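PDB 1F8F: benzyl alcohol dehydrogenase from Acinetobacter calcoaceticus, which catalyses the NAD-dependent oxidation of benzyl alcohol and probably related aryl alcohols to their aldehydes, as a zinc-containing alcohol dehydrogenase with a Rossmann-fold domain. Local coordinates for residues K158-K161 against D162-I165; A206-A209 against A210-C213; V329-Q333 against Q334-P338. All blocks are in the same frame, centred on the assembly; numbering follows the deposited sequence.

Overall arrangement
Contact 2 is the buried one, with seven of its eight touching residues enclosed, whereas contacts 1 and 3 are each partly buried. Contact 1 turns the chain beyond strand 156-159, and contact 3 ends helix 321-333; they touch, for V163 CG2 packs at 3.9 Å on Q333 CG. Contacts 2 and 3 also meet, with L208 CB 3.8 Å from F337 CD1, and both reach the second subunit. No atoms of contacts 1 and 2 come closer than about 14 Å. Repeating backbone bonds hold contact 2, while contact 1 relies instead on a threonine hydroxyl and a water, and contact 3 on a glycine cap with charged side chains beside it.

Contact 1: residues K158-K161 against D162-I165; sequences KVTK and DVPI
The carbonyl O of T160 receives a hydrogen bond of 2.7 Å from an ordered water, which donates its other hydrogen to V163 O at 2.9 Å. One water thus spans the bend from T160 O to V163 O, while T160 O and V163 N stand 3.9 Å apart. The T160 side chain supplies a second link: D162 N donates to T160 OG1 over 3.3 Å, nearly straight at 164°. A threonine hydroxyl accepting the amide two residues ahead defines an ST turn. With OG1 opposite the backbone N (chi1 -171°), the hydroxyl lies beside T160's own carbonyl carbon, on the side toward which the following chain turns and D162 N points its hydrogen. T160 OG1 also lies 3.5 Å from D162 CB, the two side chains crossing at about a right angle. This turn leads the chain away from strand 156-159 of the GroES-like domain and into the loop that runs on toward helix 174-186. That strand is paired with strand 86-89, where V159 shares backbone hydrogen bonds with H86. Apolar contacts bridge the turn as well. The methyl CG2 of T160 meets CG2 of V163 at 4.1 Å, again roughly at right angles, and both side chains rest on helix 321-333. Farther round, V159 CG2 approaches I165 CD1 to 4.2 Å, joining two buried branches from either end of the bend. I165 is held independently by its carbonyl O, hydrogen-bonded to S68 OG.

Contact 2: residues A206-A209 against A210-C213; sequences ALLA and AKVC
Four backbone hydrogen bonds of the i to i+4 kind join A206-A209 to A210-C213. A210 N donates to A206 O over 3.0 Å and C213 N to A209 O over 2.9 Å. Between them, K211 N reaches L207 O at 3.2 Å and V212 N reaches L208 O at 3.3 Å. The i to i+4 pattern runs unbroken through all four amides, which is the evidence for a regular alpha-helix here. Weaker i+3 bonds accompany them, from A210 N to L207 O and from K211 N to L208 O, so these two amides are each shared between two acceptors.

Side-chain packing against the helix's own carbonyls follows. K211 CG lies 3.5 Å from L207 O, while CG2 of V212 lies 3.6 Å from L208 O. K211 CD passes 4.3 Å from L208 CD2; the bend beyond it (chi3 76°) turns the end of the lysine chain, where NZ is hydrogen-bonded to L234 O.

Packing onto other parts of the fold divides the helix surface. A206 and A209 rest on helix 174-186, consistent with a close approach of that helix. A206 and A210 also touch F194 of strand 193-197, and V212 and C213 pack on P190 of the second subunit. Such a helix, linking parallel strands 193-197 and 217-222 after a glycine-rich turn, with the side chain of A206 about 9 Å from the bound NAD, is the first beta-alpha-beta crossover of a Rossmann fold.

Contact 3: residues V329-Q333 against Q334-P338; sequences VRLYQ and QGKFP. With SO4 (sulfate ion), chain E.
A Schellman motif closes helix 321-333, with G335 as its glycine and two bonds returning from the cap to the last turn. K336 N donates to L331 O over 2.9 Å, and G335 N to Y332 O over 2.9 Å. These are the 6→1 and 5→2 bonds of the motif, respectively, if the first is counted from L331 to K336 and the second lies within it. G335 takes a positive phi of 88°, where a CB would be jammed against the preceding carbonyl O, which accounts for glycine here. Y332 O also accepts a water at 2.7 Å; the same water takes the hydrogen of F337 N, tying the segment after the cap to the helix.

Apolar packing joins L331 to F337: their CB atoms meet at 4.0 Å, and the F337 side chain continues onto helices 174-186 and 201-213. Separately, the Y332 ring presents its edge to F337 O, which lies in the ring plane 3.3 Å from Y332 CD1. A chi1 of 165° turns Y332 CG away from its own N and toward the carbonyl side, where the ring edge meets that oxygen, and F339 meets the ring edge-to-face.

On the polar side R330 and Q334 run alongside each other, pointing the same way, their flat groups turned almost perpendicular. K336 NZ donates to Q334 OE1 over 2.7 Å from above the amide plane, and OE1 is also bonded to S216 OG of the second subunit. R330 NH2 makes a weak bond of 2.6 Å to O4 of a sulfate, probably from the crystallisation liquor, and another bond to A191 O of the second subunit. The carbonyls of L331 and Y332, with no next helical turn to bond, are thus given donors by K336 N, G335 N and the water, and the ammonium of K336 would probably suit the partly negative C-terminal end of the helix.

Contact 1: residues K158-K161 against D162-I165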
loop_
_atom_site.group_PDB
_atom_site.type_symbol
_atom_site.label_atom_id
_atom_site.label_comp_id
_atom_site.label_asym_id
_atom_site.label_seq_id
_atom_site.Cartn_x
_atom_site.Cartn_y
_atom_site.Cartn_z
ATOM N N LYS A 158 -24.285 -15.486 5.765
ATOM C CA LYS A 158 -25.667 -15.076 5.536
ATOM C C LYS A 158 -25.797 -14.311 4.222
ATOM O O LYS A 158 -25.045 -13.361 3.994
ATOM C CB LYS A 158 -26.246 -14.265 6.691
ATOM C CG LYS A 158 -27.595 -13.609 6.423
ATOM C CD LYS A 158 -28.359 -13.410 7.735
ATOM C CE LYS A 158 -29.175 -12.127 7.724
ATOM N NZ LYS A 158 -29.876 -11.934 9.048
ATOM N N VAL A 159 -26.733 -14.719 3.364
ATOM C CA VAL A 159 -26.994 -13.952 2.148
ATOM C C VAL A 159 -28.500 -13.692 2.034
ATOM O O VAL A 159 -29.351 -14.256 2.725
ATOM C CB VAL A 159 -26.474 -14.571 0.841
ATOM C CG1 VAL A 159 -24.992 -14.845 0.794
ATOM C CG2 VAL A 159 -27.238 -15.865 0.547
ATOM N N THR A 160 -28.810 -12.812 1.092
ATOM C CA THR A 160 -30.167 -12.343 0.867
ATOM C C THR A 160 -31.148 -13.408 0.436
ATOM O O THR A 160 -30.782 -14.272 -0.359
ATOM C CB THR A 160 -30.164 -11.221 -0.193
ATOM O OG1 THR A 160 -31.456 -10.648 -0.247
ATOM C CG2 THR A 160 -29.794 -11.653 -1.594
ATOM N N LYS A 161 -32.412 -13.319 0.834
ATOM C CA LYS A 161 -33.429 -14.265 0.394
ATOM C C LYS A 161 -34.004 -13.884 -0.966
ATOM O O LYS A 161 -34.820 -14.610 -1.544
ATOM C CB LYS A 161 -34.590 -14.336 1.392
ATOM C CG LYS A 161 -34.237 -14.965 2.730
ATOM C CD LYS A 161 -35.448 -15.101 3.632
ATOM C CE LYS A 161 -35.137 -15.407 5.087
ATOM N NZ LYS A 161 -34.487 -16.739 5.293
ATOM N N ASP A 162 -33.532 -12.805 -1.564
ATOM C CA ASP A 162 -34.012 -12.299 -2.826
ATOM C C ASP A 162 -33.389 -12.951 -4.055
ATOM O O ASP A 162 -33.649 -12.493 -5.180
ATOM C CB ASP A 162 -33.759 -10.786 -2.922
ATOM C CG ASP A 162 -34.594 -9.869 -2.073
ATOM O OD1 ASP A 162 -35.336 -10.264 -1.147
ATOM O OD2 ASP A 162 -34.523 -8.641 -2.320
ATOM N N VAL A 163 -32.501 -13.923 -3.894
ATOM C CA VAL A 163 -31.874 -14.605 -5.018
ATOM C C VAL A 163 -32.063 -16.083 -4.734
ATOM O O VAL A 163 -31.989 -16.499 -3.576
ATOM C CB VAL A 163 -30.390 -14.255 -5.138
ATOM C CG1 VAL A 163 -29.670 -15.077 -6.206
ATOM C CG2 VAL A 163 -30.164 -12.782 -5.472
ATOM N N PRO A 164 -32.353 -16.870 -5.760
ATOM C CA PRO A 164 -32.595 -18.303 -5.587
ATOM C C PRO A 164 -31.455 -18.919 -4.804
ATOM O O PRO A 164 -30.349 -18.672 -5.271
ATOM C CB PRO A 164 -32.651 -18.821 -7.026
ATOM C CG PRO A 164 -33.090 -17.641 -7.837
ATOM C CD PRO A 164 -32.491 -16.429 -7.174
ATOM N N ILE A 165 -31.561 -19.650 -3.709
ATOM C CA ILE A 165 -30.401 -20.088 -2.935
ATOM C C ILE A 165 -29.597 -21.201 -3.578
ATOM O O ILE A 165 -28.422 -21.511 -3.275
ATOM C CB ILE A 165 -30.831 -20.466 -1.499
ATOM C CG1 ILE A 165 -29.686 -20.857 -0.540
ATOM C CG2 ILE A 165 -31.848 -21.603 -1.529
ATOM C CD1 ILE A 165 -28.693 -19.745 -0.353
HETATM O O HOH W 1 -31.041 -16.857 -0.892
#

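Contact 2: residues A206-A209 against A210-C213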
loop_
_atom_site.group_PDB
_atom_site.type_symbol
_atom_site.label_atom_id
_atom_site.label_comp_id
_atom_site.label_asym_id
_atom_site.label_seq_id
_atom_site.Cartn_x
_atom_site.Cartn_y
_atom_site.Cartn_z
ATOM N N ALA A 206 -12.522 -14.664 -12.810
ATOM C CA ALA A 206 -11.488 -13.608 -12.778
ATOM C C ALA A 206 -11.678 -12.646 -13.930
ATOM O O ALA A 206 -11.383 -11.461 -13.770
ATOM C CB ALA A 206 -10.069 -14.228 -12.835
ATOM N N LEU A 207 -12.043 -13.236 -15.107
ATOM C CA LEU A 207 -12.249 -12.365 -16.266
ATOM C C LEU A 207 -13.423 -11.398 -15.989
ATOM O O LEU A 207 -13.271 -10.212 -16.240
ATOM C CB LEU A 207 -12.492 -13.142 -17.552
ATOM C CG LEU A 207 -12.827 -12.239 -18.756
ATOM C CD1 LEU A 207 -11.979 -12.731 -19.914
ATOM C CD2 LEU A 207 -14.326 -12.207 -19.010
ATOM N N LEU A 208 -14.535 -11.895 -15.463
ATOM C CA LEU A 208 -15.678 -11.085 -15.083
ATOM C C LEU A 208 -15.285 -10.028 -14.023
ATOM O O LEU A 208 -15.683 -8.866 -14.114
ATOM C CB LEU A 208 -16.860 -11.907 -14.527
ATOM C CG LEU A 208 -17.612 -12.826 -15.502
ATOM C CD1 LEU A 208 -18.788 -13.497 -14.810
ATOM C CD2 LEU A 208 -18.116 -12.061 -16.719
ATOM N N ALA A 209 -14.426 -10.293 -13.068
ATOM C CA ALA A 209 -13.967 -9.348 -12.066
ATOM C C ALA A 209 -13.028 -8.292 -12.614
ATOM O O ALA A 209 -13.074 -7.176 -12.112
ATOM C CB ALA A 209 -13.288 -10.057 -10.884
ATOM N N ALA A 210 -12.202 -8.579 -13.625
ATOM C CA ALA A 210 -11.319 -7.583 -14.228
ATOM C C ALA A 210 -12.191 -6.591 -15.031
ATOM O O ALA A 210 -11.860 -5.414 -15.187
ATOM C CB ALA A 210 -10.358 -8.224 -15.218
ATOM N N LYS A 211 -13.340 -7.084 -15.458
ATOM C CA LYS A 211 -14.261 -6.205 -16.172
ATOM C C LYS A 211 -14.737 -5.167 -15.137
ATOM O O LYS A 211 -14.754 -3.974 -15.443
ATOM C CB LYS A 211 -15.523 -6.714 -16.952
ATOM C CG LYS A 211 -15.293 -7.888 -17.878
ATOM C CD LYS A 211 -16.587 -8.453 -18.437
ATOM C CE LYS A 211 -17.181 -7.585 -19.532
ATOM N NZ LYS A 211 -18.545 -8.047 -19.916
ATOM N N VAL A 212 -15.100 -5.648 -13.951
ATOM C CA VAL A 212 -15.539 -4.797 -12.865
ATOM C C VAL A 212 -14.412 -3.843 -12.432
ATOM O O VAL A 212 -14.770 -2.670 -12.259
ATOM C CB VAL A 212 -16.001 -5.583 -11.608
ATOM C CG1 VAL A 212 -16.334 -4.696 -10.416
ATOM C CG2 VAL A 212 -17.238 -6.398 -11.990
ATOM N N CYS A 213 -13.146 -4.250 -12.415
ATOM C CA CYS A 213 -12.096 -3.336 -12.018
ATOM C C CYS A 213 -11.717 -2.246 -13.023
ATOM O O CYS A 213 -11.069 -1.238 -12.627
ATOM C CB CYS A 213 -10.832 -4.044 -11.460
ATOM S SG CYS A 213 -10.952 -5.443 -10.302
#

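Contact 3: residues V329-Q333 against Q334-P338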
loop_
_atom_site.group_PDB
_atom_site.type_symbol
_atom_site.label_atom_id
_atom_site.label_comp_id
_atom_site.label_asym_id
_atom_site.label_seq_id
_atom_site.Cartn_x
_atom_site.Cartn_y
_atom_site.Cartn_z
ATOM N N VAL A 329 -22.479 -11.128 -4.414
ATOM C CA VAL A 329 -23.933 -11.271 -4.619
ATOM C C VAL A 329 -24.541 -9.922 -5.007
ATOM O O VAL A 329 -25.494 -9.870 -5.798
ATOM C CB VAL A 329 -24.661 -11.786 -3.363
ATOM C CG1 VAL A 329 -26.172 -11.810 -3.515
ATOM C CG2 VAL A 329 -24.217 -13.174 -2.933
ATOM N N ARG A 330 -24.064 -8.833 -4.402
ATOM C CA ARG A 330 -24.579 -7.498 -4.730
ATOM C C ARG A 330 -24.158 -7.109 -6.134
ATOM O O ARG A 330 -24.963 -6.523 -6.822
ATOM C CB ARG A 330 -24.058 -6.427 -3.747
ATOM C CG ARG A 330 -24.242 -4.958 -4.044
ATOM C CD ARG A 330 -23.171 -4.042 -3.459
ATOM N NE ARG A 330 -22.653 -4.225 -2.173
ATOM C CZ ARG A 330 -22.057 -4.292 -1.035
ATOM N NH1 ARG A 330 -22.569 -5.082 -0.071
ATOM N NH2 ARG A 330 -20.918 -3.667 -0.715
ATOM N N LEU A 331 -22.960 -7.391 -6.598
ATOM C CA LEU A 331 -22.499 -7.059 -7.956
ATOM C C LEU A 331 -23.296 -7.815 -9.002
ATOM O O LEU A 331 -23.723 -7.296 -10.054
ATOM C CB LEU A 331 -20.985 -7.332 -8.002
ATOM C CG LEU A 331 -20.123 -6.210 -7.403
ATOM C CD1 LEU A 331 -18.673 -6.659 -7.481
ATOM C CD2 LEU A 331 -20.287 -4.876 -8.175
ATOM N N TYR A 332 -23.630 -9.069 -8.658
ATOM C CA TYR A 332 -24.476 -9.903 -9.493
ATOM C C TYR A 332 -25.881 -9.288 -9.549
ATOM O O TYR A 332 -26.387 -9.215 -10.677
ATOM C CB TYR A 332 -24.584 -11.339 -8.940
ATOM C CG TYR A 332 -25.698 -12.191 -9.512
ATOM C CD1 TYR A 332 -25.586 -12.710 -10.796
ATOM C CD2 TYR A 332 -26.861 -12.466 -8.826
ATOM C CE1 TYR A 332 -26.581 -13.467 -11.391
ATOM C CE2 TYR A 332 -27.896 -13.224 -9.365
ATOM C CZ TYR A 332 -27.749 -13.727 -10.651
ATOM O OH TYR A 332 -28.714 -14.492 -11.235
ATOM N N GLN A 333 -26.537 -8.927 -8.415
ATOM C CA GLN A 333 -27.905 -8.399 -8.513
ATOM C C GLN A 333 -28.037 -7.127 -9.348
ATOM O O GLN A 333 -29.082 -6.774 -9.955
ATOM C CB GLN A 333 -28.556 -8.042 -7.184
ATOM C CG GLN A 333 -28.844 -9.144 -6.215
ATOM C CD GLN A 333 -29.176 -8.721 -4.800
ATOM O OE1 GLN A 333 -30.322 -8.784 -4.298
ATOM N NE2 GLN A 333 -28.197 -8.287 -4.045
ATOM N N GLN A 334 -26.949 -6.368 -9.391
ATOM C CA GLN A 334 -26.921 -5.124 -10.127
ATOM C C GLN A 334 -26.757 -5.389 -11.617
ATOM O O GLN A 334 -26.759 -4.428 -12.377
ATOM C CB GLN A 334 -25.737 -4.314 -9.581
ATOM C CG GLN A 334 -25.792 -4.045 -8.087
ATOM C CD GLN A 334 -24.872 -2.919 -7.639
ATOM O OE1 GLN A 334 -23.648 -3.052 -7.581
ATOM N NE2 GLN A 334 -25.474 -1.762 -7.311
ATOM N N GLY A 335 -26.435 -6.626 -12.012
ATOM C CA GLY A 335 -26.164 -6.940 -13.390
ATOM C C GLY A 335 -24.721 -6.734 -13.788
ATOM O O GLY A 335 -24.356 -6.806 -14.965
ATOM N N LYS A 336 -23.807 -6.564 -12.846
ATOM C CA LYS A 336 -22.375 -6.368 -13.179
ATOM C C LYS A 336 -21.524 -7.612 -13.019
ATOM O O LYS A 336 -20.308 -7.539 -13.182
ATOM C CB LYS A 336 -21.890 -5.222 -12.274
ATOM C CG LYS A 336 -22.637 -3.920 -12.518
ATOM C CD LYS A 336 -22.191 -2.778 -11.668
ATOM C CE LYS A 336 -23.113 -2.377 -10.515
ATOM N NZ LYS A 336 -22.341 -1.630 -9.459
ATOM N N PHE A 337 -22.066 -8.785 -12.643
ATOM C CA PHE A 337 -21.161 -9.953 -12.502
ATOM C C PHE A 337 -21.991 -11.197 -12.709
ATOM O O PHE A 337 -22.566 -11.749 -11.748
ATOM C CB PHE A 337 -20.518 -9.835 -11.109
ATOM C CG PHE A 337 -19.650 -10.942 -10.656
ATOM C CD1 PHE A 337 -18.378 -11.091 -11.187
ATOM C CD2 PHE A 337 -20.125 -11.855 -9.732
ATOM C CE1 PHE A 337 -17.570 -12.148 -10.766
ATOM C CE2 PHE A 337 -19.291 -12.888 -9.318
ATOM C CZ PHE A 337 -18.018 -13.046 -9.815
ATOM N N PRO A 338 -22.199 -11.532 -13.990
ATOM C CA PRO A 338 -23.117 -12.614 -14.349
ATOM C C PRO A 338 -22.515 -13.983 -14.301
ATOM O O PRO A 338 -22.512 -14.720 -15.276
ATOM C CB PRO A 338 -23.595 -12.091 -15.710
ATOM C CG PRO A 338 -22.365 -11.507 -16.336
ATOM C CD PRO A 338 -21.654 -10.857 -15.193
HETATM S S SO4 E . -18.959 -3.509 2.238
HETATM O O1 SO4 E . -19.166 -4.847 2.865
HETATM O O2 SO4 E . -17.778 -2.857 2.940
HETATM O O3 SO4 E . -20.151 -2.637 2.530
HETATM O O4 SO4 E . -18.742 -3.656 0.774
HETATM O O HOH W 2 -24.820 -9.650 -12.799
#